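Long-range contacts in diaminopimelate decarboxylase (Helicobacter pylori, PDB 2QGH), which catalyses the pyridoxal-5'-phosphate-dependent decarboxylation of diaminopimelate to L-lysine: residues A[391-396]-A[405-410]; A[128-133]-A[150-155]. All coordinates share one frame; numbering follows the deposited sequence.

How the interactions relate
From the N terminus, the chain first meets interaction 2, where strand 127-130 passes through helix 133-146 into strand 150-155; its contact closes a loop of 16 residues, 13 of them helical. These are the fourth and fifth strands of the closed eight-stranded parallel barrel that carries the cofactor. Interaction 1 comes much later and closes a shorter loop of 8 residues, the hairpin of strands 393-397 and 402-406 in the mixed sheet. The two loops lie in series, neither nested nor crossed. The centres of interaction 1 and interaction 2 are about 36 Å apart, on opposite sides of the chain's centre, and the nearest atoms of interaction 1 and interaction 2 are about 23 Å apart. Both have residues that touch the second subunit.

Interaction 1 (A[391-396]-A[405-410]); sequences KLLELA and IRKREA
Leu392 O is gripped side-on by Arg406, through NH2 at 2.7 Å and NE at 2.9 Å. The two bonds differ: NE approaches nearly along the C=O axis (N-H...O 131°), whereas NH2 stands above the carbonyl plane (N-H...O 136°). A bend at chi3 (74°) in an otherwise extended Arg406 chain turns the guanidinium back to this oxygen. Glu394 OE1 lies over one guanidinium face, 3.1 Å from Arg406 NE, a salt bridge of charges alone, and Lys391 CB lies over the opposite face. Water 1 accepts from both Arg406 NH2 and Leu392 N. Ile405 N (2.7 Å) and Arg406 N (3.1 Å) both donate to Glu394 O, the mark of a classic beta bulge. Further along, Glu409 OE1 receives Lys391 N at 2.8 Å from above the carboxylate plane, and also bonds Gln385, while Lys391 NZ reaches Gln385 of the second subunit. Two residues on from Arg406, the Arg408 guanidinium lays a face over Leu393 CB, 3.5 Å from its NH2, while NH1 bonds Pro34 O. Strand 393-397 of this antiparallel hairpin pairs in parallel with strand 35-39, whose Tyr38 hydroxyl bonds Glu394 OE2; Ile405 and Ala396 pack on Phe40 of helix 40-52.

Interaction 2 (A[128-133]-A[150-155]); sequences LNVESF and ARISIR
Neighbouring strands of the parallel barrel, 127-130 and 150-155, pair here as the two strands of a beta-alpha-beta unit, bridging Leu128 with Ile152, Asn129 with Ser153 and Val130 with Ile154. The axes of segments 128-130 and 150-155 approach to 4.5 Å and cross at -37°. The backbone ladder is carried by Leu128 N to Arg151 O, Ser153 N to Leu128 O (2.8 Å), Val130 N to Ser153 O (3.0 Å) and, longer, Arg155 N to Val130 O (3.3 Å). On the face holding Asn129 and Ser153, Ser153 OG donates to Asn129 OD1 at 3.0 Å, tilted from the amide carbonyl plane; the same hydroxyl also bonds Ser201 OG, and Asn129 ND2 bonds Ser108 OG. On the other face Val130 CG2 meets Ile154 CG1 at 4.0 Å. Such an alternation fits a TIM-type barrel: Leu128 and Val130 pack outward on Ile139 of the connecting helix 133-146, while Asn129 and Ser153 turn inward toward His203. At the C-terminal ends of the strands, Arg155, with its chain fully stretched out to NE, forms a hydrogen-bonded salt bridge from NH1 to Glu131 OE1 (3.1 Å, N-H...O 155°). The oxygen uses its syn lone pair and sits at the guanidinium edge, although the two planes are turned 57° apart. Arg155 NH2 bonds His205 O, Glu131 OE2 takes Gly178 N, and pyridoxal-5'-phosphate touches Arg155.

Interaction 1 (A[391-396]-A[405-410])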
ATOM      1  N   LYS A 391       4.463  -0.787 -11.576  1.00 14.67           N
ATOM      2  CA  LYS A 391       5.447  -0.141 -10.711  1.00 16.65           C
ATOM      3  C   LYS A 391       6.342   0.741 -11.560  1.00 14.66           C
ATOM      4  O   LYS A 391       6.715   0.374 -12.665  1.00 15.48           O
ATOM      5  CB  LYS A 391       6.299  -1.174  -9.977  1.00 18.01           C
ATOM      6  CG  LYS A 391       5.518  -1.967  -8.953  1.00 25.80           C
ATOM      7  CD  LYS A 391       6.406  -2.498  -7.846  1.00 26.96           C
ATOM      8  CE  LYS A 391       5.560  -2.899  -6.652  1.00 30.58           C
ATOM      9  NZ  LYS A 391       6.376  -3.251  -5.441  1.00 34.60           N
ATOM     10  N   LEU A 392       6.702   1.898 -11.026  1.00 14.10           N
ATOM     11  CA  LEU A 392       7.522   2.865 -11.738  1.00 13.48           C
ATOM     12  C   LEU A 392       8.978   2.507 -12.062  1.00 14.24           C
ATOM     13  O   LEU A 392       9.575   1.575 -11.500  1.00 14.67           O
ATOM     14  CB  LEU A 392       7.506   4.186 -10.966  1.00 11.70           C
ATOM     15  CG  LEU A 392       6.124   4.660 -10.520  1.00 12.59           C
ATOM     16  CD1 LEU A 392       6.241   5.981  -9.757  1.00 10.04           C
ATOM     17  CD2 LEU A 392       5.230   4.801 -11.743  1.00 10.83           C
ATOM     18  N   LEU A 393       9.524   3.291 -12.985  1.00 14.79           N
ATOM     19  CA  LEU A 393      10.904   3.214 -13.445  1.00 14.67           C
ATOM     20  C   LEU A 393      11.730   3.942 -12.382  1.00 16.60           C
ATOM     21  O   LEU A 393      11.340   5.007 -11.905  1.00 17.08           O
ATOM     22  CB  LEU A 393      11.031   3.959 -14.782  1.00 13.21           C
ATOM     23  CG  LEU A 393      12.402   4.459 -15.260  1.00 12.59           C
ATOM     24  CD1 LEU A 393      13.169   3.322 -15.914  1.00 12.39           C
ATOM     25  CD2 LEU A 393      12.217   5.609 -16.261  1.00 11.04           C
ATOM     26  N   GLU A 394      12.862   3.373 -12.005  1.00 16.61           N
ATOM     27  CA  GLU A 394      13.703   4.014 -11.013  1.00 18.72           C
ATOM     28  C   GLU A 394      15.053   4.320 -11.636  1.00 19.09           C
ATOM     29  O   GLU A 394      15.713   3.432 -12.162  1.00 16.80           O
ATOM     30  CB  GLU A 394      13.856   3.118  -9.775  1.00 18.81           C
ATOM     31  CG  GLU A 394      12.642   3.147  -8.857  1.00 22.04           C
ATOM     32  CD  GLU A 394      12.866   2.411  -7.540  1.00 24.59           C
ATOM     33  OE1 GLU A 394      12.985   1.168  -7.549  1.00 28.82           O
ATOM     34  OE2 GLU A 394      12.927   3.078  -6.489  1.00 23.49           O
ATOM     35  N   LEU A 395      15.443   5.593 -11.578  1.00 21.06           N
ATOM     36  CA  LEU A 395      16.704   6.057 -12.149  1.00 23.69           C
ATOM     37  C   LEU A 395      17.670   6.563 -11.088  1.00 24.44           C
ATOM     38  O   LEU A 395      17.253   7.088 -10.057  1.00 23.41           O
ATOM     39  CB  LEU A 395      16.437   7.189 -13.146  1.00 24.31           C
ATOM     40  CG  LEU A 395      15.629   6.819 -14.389  1.00 24.42           C
ATOM     41  CD1 LEU A 395      15.184   8.080 -15.123  1.00 25.25           C
ATOM     42  CD2 LEU A 395      16.481   5.932 -15.279  1.00 25.39           C
ATOM     43  N   ALA A 396      18.962   6.420 -11.355  1.00 25.79           N
ATOM     44  CA  ALA A 396      19.975   6.884 -10.417  1.00 29.76           C
ATOM     45  C   ALA A 396      20.948   7.835 -11.094  1.00 31.84           C
ATOM     46  O   ALA A 396      21.199   7.739 -12.293  1.00 32.77           O
ATOM     47  CB  ALA A 396      20.737   5.698  -9.822  1.00 28.56           C
ATOM     48  N   ILE A 405      17.964   1.941 -12.575  1.00 24.68           N
ATOM     49  CA  ILE A 405      18.248   0.990 -11.506  1.00 23.33           C
ATOM     50  C   ILE A 405      17.057   0.061 -11.256  1.00 21.60           C
ATOM     51  O   ILE A 405      17.133  -0.859 -10.451  1.00 22.62           O
ATOM     52  CB  ILE A 405      18.712   1.693 -10.198  1.00 23.45           C
ATOM     53  CG1 ILE A 405      17.701   2.732  -9.734  1.00 21.56           C
ATOM     54  CG2 ILE A 405      20.073   2.344 -10.431  1.00 26.39           C
ATOM     55  CD1 ILE A 405      18.066   3.347  -8.386  1.00 21.86           C
ATOM     56  N   ARG A 406      15.956   0.317 -11.955  1.00 20.27           N
ATOM     57  CA  ARG A 406      14.769  -0.546 -11.913  1.00 20.86           C
ATOM     58  C   ARG A 406      13.927  -0.248 -13.145  1.00 19.00           C
ATOM     59  O   ARG A 406      13.370   0.838 -13.291  1.00 19.82           O
ATOM     60  CB  ARG A 406      13.900  -0.348 -10.668  1.00 19.16           C
ATOM     61  CG  ARG A 406      12.773  -1.385 -10.627  1.00 23.16           C
ATOM     62  CD  ARG A 406      11.851  -1.263  -9.418  1.00 24.68           C
ATOM     63  NE  ARG A 406      10.948  -0.118  -9.526  1.00 29.05           N
ATOM     64  CZ  ARG A 406       9.992   0.164  -8.642  1.00 32.49           C
ATOM     65  NH1 ARG A 406       9.813  -0.616  -7.576  1.00 33.16           N
ATOM     66  NH2 ARG A 406       9.213   1.227  -8.818  1.00 31.34           N
ATOM     67  N   LYS A 407      13.838  -1.214 -14.040  1.00 18.66           N
ATOM     68  CA  LYS A 407      13.061  -1.002 -15.244  1.00 19.34           C
ATOM     69  C   LYS A 407      11.588  -0.868 -14.885  1.00 16.95           C
ATOM     70  O   LYS A 407      11.125  -1.459 -13.915  1.00 14.43           O
ATOM     71  CB  LYS A 407      13.266  -2.167 -16.211  1.00 22.16           C
ATOM     72  CG  LYS A 407      12.564  -1.989 -17.553  1.00 26.30           C
ATOM     73  CD  LYS A 407      13.183  -0.844 -18.363  1.00 32.17           C
ATOM     74  CE  LYS A 407      12.796   0.567 -17.879  1.00 32.33           C
ATOM     75  NZ  LYS A 407      11.388   0.973 -18.166  1.00 31.51           N
ATOM     76  N   ARG A 408      10.854  -0.074 -15.655  1.00 17.88           N
ATOM     77  CA  ARG A 408       9.432   0.085 -15.389  1.00 17.58           C
ATOM     78  C   ARG A 408       8.721  -1.222 -15.714  1.00 18.48           C
ATOM     79  O   ARG A 408       9.130  -1.966 -16.603  1.00 18.73           O
ATOM     80  CB  ARG A 408       8.831   1.202 -16.229  1.00 17.88           C
ATOM     81  CG  ARG A 408       7.420   1.575 -15.786  1.00 18.34           C
ATOM     82  CD  ARG A 408       6.735   2.464 -16.797  1.00 20.22           C
ATOM     83  NE  ARG A 408       7.562   3.617 -17.134  1.00 27.49           N
ATOM     84  CZ  ARG A 408       7.827   4.640 -16.321  1.00 28.98           C
ATOM     85  NH1 ARG A 408       7.330   4.688 -15.084  1.00 22.31           N
ATOM     86  NH2 ARG A 408       8.609   5.623 -16.757  1.00 30.36           N
ATOM     87  N   GLU A 409       7.650  -1.499 -14.985  1.00 19.61           N
ATOM     88  CA  GLU A 409       6.884  -2.719 -15.189  1.00 19.24           C
ATOM     89  C   GLU A 409       5.988  -2.631 -16.432  1.00 20.53           C
ATOM     90  O   GLU A 409       5.360  -1.598 -16.694  1.00 19.64           O
ATOM     91  CB  GLU A 409       6.026  -2.962 -13.957  1.00 20.61           C
ATOM     92  CG  GLU A 409       6.101  -4.357 -13.389  1.00 20.77           C
ATOM     93  CD  GLU A 409       5.610  -4.383 -11.959  1.00 21.75           C
ATOM     94  OE1 GLU A 409       4.657  -3.628 -11.660  1.00 18.01           O
ATOM     95  OE2 GLU A 409       6.169  -5.152 -11.142  1.00 24.58           O
ATOM     96  N   ALA A 410       5.933  -3.711 -17.207  1.00 19.70           N
ATOM     97  CA  ALA A 410       5.073  -3.736 -18.386  1.00 18.54           C
ATOM     98  C   ALA A 410       3.657  -4.054 -17.907  1.00 18.95           C
ATOM     99  O   ALA A 410       3.472  -4.658 -16.848  1.00 16.54           O
ATOM    100  CB  ALA A 410       5.545  -4.801 -19.374  1.00 17.34           C
TER
HETATM  101  O   HOH W   1       6.530   2.288  -7.922  1.00 15.94           O
HETATM  102  O   HOH W   2       9.276  -1.648 -11.656  1.00 26.80           O

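Interaction 2 (A[128-133]-A[150-155])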
ATOM      1  N   LEU A 128      20.406 -12.922  15.127  1.00 18.47           N
ATOM      2  CA  LEU A 128      18.960 -12.858  14.984  1.00 18.95           C
ATOM      3  C   LEU A 128      18.477 -12.064  16.190  1.00 18.07           C
ATOM      4  O   LEU A 128      18.815 -12.384  17.328  1.00 17.32           O
ATOM      5  CB  LEU A 128      18.337 -14.259  14.996  1.00 21.31           C
ATOM      6  CG  LEU A 128      18.139 -14.967  13.650  1.00 23.23           C
ATOM      7  CD1 LEU A 128      19.474 -15.378  13.069  1.00 26.81           C
ATOM      8  CD2 LEU A 128      17.267 -16.188  13.845  1.00 25.11           C
ATOM      9  N   ASN A 129      17.709 -11.012  15.935  1.00 18.09           N
ATOM     10  CA  ASN A 129      17.193 -10.172  17.003  1.00 17.11           C
ATOM     11  C   ASN A 129      15.797 -10.672  17.306  1.00 16.32           C
ATOM     12  O   ASN A 129      14.859 -10.408  16.557  1.00 14.98           O
ATOM     13  CB  ASN A 129      17.178  -8.717  16.542  1.00 17.48           C
ATOM     14  CG  ASN A 129      16.979  -7.750  17.681  1.00 16.29           C
ATOM     15  OD1 ASN A 129      17.572  -7.901  18.750  1.00 16.21           O
ATOM     16  ND2 ASN A 129      16.151  -6.742  17.457  1.00 14.55           N
ATOM     17  N   VAL A 130      15.664 -11.414  18.403  1.00 17.78           N
ATOM     18  CA  VAL A 130      14.376 -12.004  18.756  1.00 18.34           C
ATOM     19  C   VAL A 130      13.447 -11.067  19.519  1.00 18.37           C
ATOM     20  O   VAL A 130      13.882 -10.274  20.357  1.00 18.57           O
ATOM     21  CB  VAL A 130      14.571 -13.323  19.542  1.00 16.54           C
ATOM     22  CG1 VAL A 130      15.837 -14.012  19.068  1.00 17.23           C
ATOM     23  CG2 VAL A 130      14.628 -13.059  21.009  1.00 19.31           C
ATOM     24  N   GLU A 131      12.157 -11.182  19.223  1.00 19.76           N
ATOM     25  CA  GLU A 131      11.156 -10.328  19.832  1.00 20.91           C
ATOM     26  C   GLU A 131      10.220 -11.062  20.789  1.00 21.16           C
ATOM     27  O   GLU A 131       9.403 -10.433  21.455  1.00 20.73           O
ATOM     28  CB  GLU A 131      10.349  -9.641  18.727  1.00 21.26           C
ATOM     29  CG  GLU A 131      11.207  -9.080  17.596  1.00 22.49           C
ATOM     30  CD  GLU A 131      11.056  -7.578  17.418  1.00 22.93           C
ATOM     31  OE1 GLU A 131      11.603  -7.040  16.433  1.00 23.07           O
ATOM     32  OE2 GLU A 131      10.396  -6.937  18.264  1.00 21.71           O
ATOM     33  N   SER A 132      10.326 -12.387  20.854  1.00 22.32           N
ATOM     34  CA  SER A 132       9.472 -13.151  21.761  1.00 23.78           C
ATOM     35  C   SER A 132      10.197 -14.364  22.324  1.00 24.21           C
ATOM     36  O   SER A 132      11.134 -14.873  21.720  1.00 26.27           O
ATOM     37  CB  SER A 132       8.183 -13.599  21.049  1.00 23.62           C
ATOM     38  OG  SER A 132       8.423 -14.652  20.125  1.00 25.86           O
ATOM     39  N   PHE A 133       9.764 -14.828  23.490  1.00 25.39           N
ATOM     40  CA  PHE A 133      10.387 -15.989  24.099  1.00 25.67           C
ATOM     41  C   PHE A 133      10.114 -17.222  23.237  1.00 25.25           C
ATOM     42  O   PHE A 133      10.974 -18.090  23.110  1.00 24.69           O
ATOM     43  CB  PHE A 133       9.847 -16.192  25.520  1.00 27.15           C
ATOM     44  CG  PHE A 133      10.806 -16.896  26.453  1.00 28.88           C
ATOM     45  CD1 PHE A 133      10.673 -16.759  27.833  1.00 31.26           C
ATOM     46  CD2 PHE A 133      11.849 -17.679  25.961  1.00 29.79           C
ATOM     47  CE1 PHE A 133      11.569 -17.385  28.710  1.00 31.45           C
ATOM     48  CE2 PHE A 133      12.748 -18.309  26.830  1.00 29.09           C
ATOM     49  CZ  PHE A 133      12.607 -18.159  28.203  1.00 29.65           C
ATOM     50  N   ALA A 150      23.482 -20.557  17.579  1.00 26.30           N
ATOM     51  CA  ALA A 150      22.971 -19.322  17.000  1.00 24.39           C
ATOM     52  C   ALA A 150      23.234 -18.053  17.805  1.00 23.27           C
ATOM     53  O   ALA A 150      22.854 -17.954  18.972  1.00 21.56           O
ATOM     54  CB  ALA A 150      21.475 -19.465  16.739  1.00 23.27           C
ATOM     55  N   ARG A 151      23.890 -17.083  17.169  1.00 23.24           N
ATOM     56  CA  ARG A 151      24.161 -15.798  17.806  1.00 22.79           C
ATOM     57  C   ARG A 151      22.846 -15.036  17.812  1.00 23.05           C
ATOM     58  O   ARG A 151      22.232 -14.859  16.770  1.00 24.84           O
ATOM     59  CB  ARG A 151      25.200 -14.985  17.018  1.00 20.12           C
ATOM     60  CG  ARG A 151      26.627 -15.514  17.101  1.00 22.32           C
ATOM     61  CD  ARG A 151      27.643 -14.513  16.543  1.00 19.99           C
ATOM     62  NE  ARG A 151      27.566 -14.388  15.092  1.00 23.39           N
ATOM     63  CZ  ARG A 151      28.076 -15.265  14.231  1.00 24.68           C
ATOM     64  NH1 ARG A 151      28.716 -16.341  14.671  1.00 27.39           N
ATOM     65  NH2 ARG A 151      27.939 -15.074  12.928  1.00 23.85           N
ATOM     66  N   ILE A 152      22.394 -14.599  18.979  1.00 23.41           N
ATOM     67  CA  ILE A 152      21.148 -13.853  19.031  1.00 24.40           C
ATOM     68  C   ILE A 152      21.285 -12.569  19.831  1.00 24.10           C
ATOM     69  O   ILE A 152      22.205 -12.405  20.628  1.00 24.40           O
ATOM     70  CB  ILE A 152      19.984 -14.694  19.641  1.00 25.10           C
ATOM     71  CG1 ILE A 152      20.292 -15.054  21.092  1.00 24.67           C
ATOM     72  CG2 ILE A 152      19.747 -15.953  18.825  1.00 24.69           C
ATOM     73  CD1 ILE A 152      19.565 -14.195  22.084  1.00 24.71           C
ATOM     74  N   SER A 153      20.368 -11.649  19.577  1.00 23.25           N
ATOM     75  CA  SER A 153      20.308 -10.379  20.277  1.00 22.17           C
ATOM     76  C   SER A 153      18.871 -10.352  20.779  1.00 21.05           C
ATOM     77  O   SER A 153      18.016 -11.031  20.224  1.00 20.79           O
ATOM     78  CB  SER A 153      20.551  -9.221  19.306  1.00 21.47           C
ATOM     79  OG  SER A 153      20.321  -7.962  19.926  1.00 19.45           O
ATOM     80  N   ILE A 154      18.592  -9.602  21.831  1.00 20.62           N
ATOM     81  CA  ILE A 154      17.225  -9.549  22.309  1.00 21.72           C
ATOM     82  C   ILE A 154      16.758  -8.116  22.338  1.00 22.13           C
ATOM     83  O   ILE A 154      17.416  -7.249  22.899  1.00 23.57           O
ATOM     84  CB  ILE A 154      17.079 -10.204  23.708  1.00 20.59           C
ATOM     85  CG1 ILE A 154      17.357 -11.706  23.591  1.00 20.49           C
ATOM     86  CG2 ILE A 154      15.673  -9.997  24.243  1.00 19.15           C
ATOM     87  CD1 ILE A 154      17.115 -12.505  24.861  1.00 21.42           C
ATOM     88  N   ARG A 155      15.618  -7.873  21.704  1.00 24.20           N
ATOM     89  CA  ARG A 155      15.041  -6.537  21.642  1.00 24.48           C
ATOM     90  C   ARG A 155      14.180  -6.270  22.866  1.00 24.97           C
ATOM     91  O   ARG A 155      13.243  -7.014  23.145  1.00 23.30           O
ATOM     92  CB  ARG A 155      14.188  -6.396  20.378  1.00 23.26           C
ATOM     93  CG  ARG A 155      13.554  -5.029  20.216  1.00 23.38           C
ATOM     94  CD  ARG A 155      12.817  -4.892  18.889  1.00 21.55           C
ATOM     95  NE  ARG A 155      12.277  -3.547  18.721  1.00 19.20           N
ATOM     96  CZ  ARG A 155      11.624  -3.118  17.643  1.00 20.16           C
ATOM     97  NH1 ARG A 155      11.421  -3.927  16.607  1.00 13.63           N
ATOM     98  NH2 ARG A 155      11.169  -1.871  17.603  1.00 16.75           N
TER